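Local coordinates for protein malate dehydrogenase (Picrophilus torridus, PDB 4BGV) that probably catalyses the reversible, NAD-dependent oxidation of malate to oxaloacetate, a step of the tricarboxylic acid cycle, at residues 20-25 against 55-60. Residues are numbered along the deposited sequence; the frame is centred on the assembly and turned at random.
Sequences TLAIRQ and YDLDIK
Ala22, on the last turn of helix 12-23, sets its methyl squarely over one face of the Tyr55 ring: CB stands 3.6 Å from the ring centroid and 6° off the normal, a nearly ideal CH-pi contact. The backbone of the same residue follows the ring toward its root, with Ala22 O 3.2 Å from CD2 of Tyr55. That oxygen also accepts the backbone N-H of Gln25, which leaves the helix with positive phi in a Schellman motif. Tyr55 reaches the helix through a chi1 of 43°, which wedges CG between its backbone N and carbonyl carbon. Its hydroxyl is held at the far end by Ile46 O and the side-chain amide of Gln19. Two methyls of the same segment also close on Ala22: Leu57 CD1 lies 3.7 Å from its CA, and Ile59 CD1 comes within 3.8 Å of its CB. The contact belongs to the Rossmann-type NAD-binding domain, where the C-terminal end of the first helix, which follows the glycine-rich loop, packs against the chain entering edge strand 59-63. Ile59, the first residue of that strand, also meets helix 38-47, while Ala22 and Leu57 touch strand 28-33. At the more exposed margin the extended Gln25 side chain crosses Tyr55 at a slant, its CG 4.0 Å from Tyr55 CB and its NE2 equally far from Tyr55 CA; amide and ring planes are turned 76° apart. A leucine in place of Tyr55 would probably deprive the Ala22 methyl of its aromatic face and Ile46 O of its hydroxyl partner. No hydrogen bond joins the two segments; next to Tyr55, the Asp56 carboxylate hydrogen-bonds to the Ser168 hydroxyl and the backbone N of Phe169 of a second subunit and forms a salt bridge with Arg249 of a third.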
loop_
_atom_site.group_PDB
_atom_site.type_symbol
_atom_site.label_atom_id
_atom_site.label_comp_id
_atom_site.label_asym_id
_atom_site.label_seq_id
_atom_site.Cartn_x
_atom_site.Cartn_y
_atom_site.Cartn_z
ATOM N N THR A 20 -11.184 -5.253 -5.839
ATOM C CA THR A 20 -10.815 -4.456 -4.667
ATOM C C THR A 20 -10.246 -5.324 -3.538
ATOM O O THR A 20 -9.200 -4.997 -2.937
ATOM C CB THR A 20 -12.033 -3.647 -4.155
ATOM O OG1 THR A 20 -12.469 -2.781 -5.201
ATOM C CG2 THR A 20 -11.654 -2.800 -2.941
ATOM N N LEU A 21 -10.936 -6.427 -3.241
ATOM C CA LEU A 21 -10.448 -7.385 -2.243
ATOM C C LEU A 21 -9.079 -7.925 -2.619
ATOM O O LEU A 21 -8.239 -8.131 -1.745
ATOM C CB LEU A 21 -11.420 -8.556 -2.089
ATOM C CG LEU A 21 -12.788 -8.132 -1.507
ATOM C CD1 LEU A 21 -13.745 -9.310 -1.508
ATOM C CD2 LEU A 21 -12.632 -7.556 -0.089
ATOM N N ALA A 22 -8.852 -8.152 -3.914
ATOM C CA ALA A 22 -7.549 -8.679 -4.361
ATOM C C ALA A 22 -6.446 -7.654 -4.141
ATOM O O ALA A 22 -5.395 -7.974 -3.575
ATOM C CB ALA A 22 -7.603 -9.106 -5.829
ATOM N N ILE A 23 -6.686 -6.419 -4.584
ATOM C CA ILE A 23 -5.728 -5.328 -4.355
ATOM C C ILE A 23 -5.379 -5.154 -2.870
ATOM O O ILE A 23 -4.220 -4.955 -2.517
ATOM C CB ILE A 23 -6.267 -4.005 -4.951
ATOM C CG1 ILE A 23 -6.311 -4.132 -6.482
ATOM C CG2 ILE A 23 -5.433 -2.800 -4.495
ATOM C CD1 ILE A 23 -7.232 -3.135 -7.173
ATOM N N ARG A 24 -6.389 -5.209 -2.009
ATOM C CA ARG A 24 -6.182 -5.042 -0.576
ATOM C C ARG A 24 -5.788 -6.359 0.090
ATOM O O ARG A 24 -5.631 -6.427 1.315
ATOM C CB ARG A 24 -7.435 -4.437 0.069
ATOM C CG ARG A 24 -7.716 -3.033 -0.487
ATOM C CD ARG A 24 -9.045 -2.473 0.003
ATOM N NE ARG A 24 -9.061 -2.085 1.417
ATOM C CZ ARG A 24 -8.661 -0.892 1.858
ATOM N NH1 ARG A 24 -8.151 -0.014 0.997
ATOM N NH2 ARG A 24 -8.732 -0.577 3.157
ATOM N N GLN A 25 -5.612 -7.388 -0.730
ATOM C CA GLN A 25 -5.110 -8.693 -0.271
ATOM C C GLN A 25 -5.928 -9.295 0.870
ATOM O O GLN A 25 -5.389 -9.898 1.816
ATOM C CB GLN A 25 -3.613 -8.588 0.062
ATOM C CG GLN A 25 -2.819 -8.121 -1.152
ATOM C CD GLN A 25 -1.304 -8.093 -0.967
ATOM O OE1 GLN A 25 -0.771 -8.537 0.046
ATOM N NE2 GLN A 25 -0.607 -7.570 -1.970
ATOM N N TYR A 55 -0.639 -9.438 -5.636
ATOM C CA TYR A 55 -1.454 -10.304 -4.769
ATOM C C TYR A 55 -1.307 -11.792 -5.054
ATOM O O TYR A 55 -1.512 -12.244 -6.179
ATOM C CB TYR A 55 -2.939 -9.894 -4.744
ATOM C CG TYR A 55 -3.601 -9.529 -6.068
ATOM C CD1 TYR A 55 -4.063 -10.513 -6.948
ATOM C CD2 TYR A 55 -3.832 -8.196 -6.396
ATOM C CE1 TYR A 55 -4.703 -10.173 -8.140
ATOM C CE2 TYR A 55 -4.461 -7.852 -7.575
ATOM C CZ TYR A 55 -4.897 -8.823 -8.438
ATOM O OH TYR A 55 -5.520 -8.424 -9.594
ATOM N N ASP A 56 -0.919 -12.554 -4.030
ATOM C CA ASP A 56 -0.776 -14.001 -4.165
ATOM C C ASP A 56 -2.022 -14.664 -3.592
ATOM O O ASP A 56 -2.045 -15.099 -2.435
ATOM C CB ASP A 56 0.487 -14.492 -3.459
ATOM C CG ASP A 56 1.745 -14.233 -4.281
ATOM O OD1 ASP A 56 1.661 -14.352 -5.517
ATOM O OD2 ASP A 56 2.798 -13.917 -3.694
ATOM N N LEU A 57 -3.065 -14.706 -4.414
ATOM C CA LEU A 57 -4.380 -15.189 -4.013
ATOM C C LEU A 57 -4.945 -16.148 -5.051
ATOM O O LEU A 57 -4.535 -16.152 -6.210
ATOM C CB LEU A 57 -5.365 -14.015 -3.886
ATOM C CG LEU A 57 -4.971 -12.915 -2.904
ATOM C CD1 LEU A 57 -5.843 -11.698 -3.118
ATOM C CD2 LEU A 57 -5.063 -13.420 -1.453
ATOM N N ASP A 58 -5.883 -16.969 -4.604
ATOM C CA ASP A 58 -6.617 -17.851 -5.481
ATOM C C ASP A 58 -7.873 -17.073 -5.821
ATOM O O ASP A 58 -8.603 -16.629 -4.927
ATOM C CB ASP A 58 -6.933 -19.133 -4.712
ATOM C CG ASP A 58 -7.610 -20.180 -5.558
ATOM O OD1 ASP A 58 -7.572 -20.065 -6.804
ATOM O OD2 ASP A 58 -8.176 -21.127 -4.964
ATOM N N ILE A 59 -8.103 -16.848 -7.107
ATOM C CA ILE A 59 -9.275 -16.102 -7.535
ATOM C C ILE A 59 -9.969 -16.933 -8.606
ATOM O O ILE A 59 -9.381 -17.214 -9.656
ATOM C CB ILE A 59 -8.870 -14.715 -8.079
ATOM C CG1 ILE A 59 -8.045 -13.963 -7.011
ATOM C CG2 ILE A 59 -10.101 -13.929 -8.504
ATOM C CD1 ILE A 59 -7.612 -12.583 -7.425
ATOM N N LYS A 60 -11.190 -17.374 -8.314
ATOM C CA LYS A 60 -11.887 -18.327 -9.193
ATOM C C LYS A 60 -13.307 -17.858 -9.493
ATOM O O LYS A 60 -13.899 -17.112 -8.703
ATOM C CB LYS A 60 -11.935 -19.711 -8.542
ATOM C CG LYS A 60 -10.574 -20.360 -8.339
ATOM C CD LYS A 60 -10.733 -21.788 -7.825
ATOM C CE LYS A 60 -9.387 -22.488 -7.677
ATOM N NZ LYS A 60 -8.779 -22.833 -8.989
#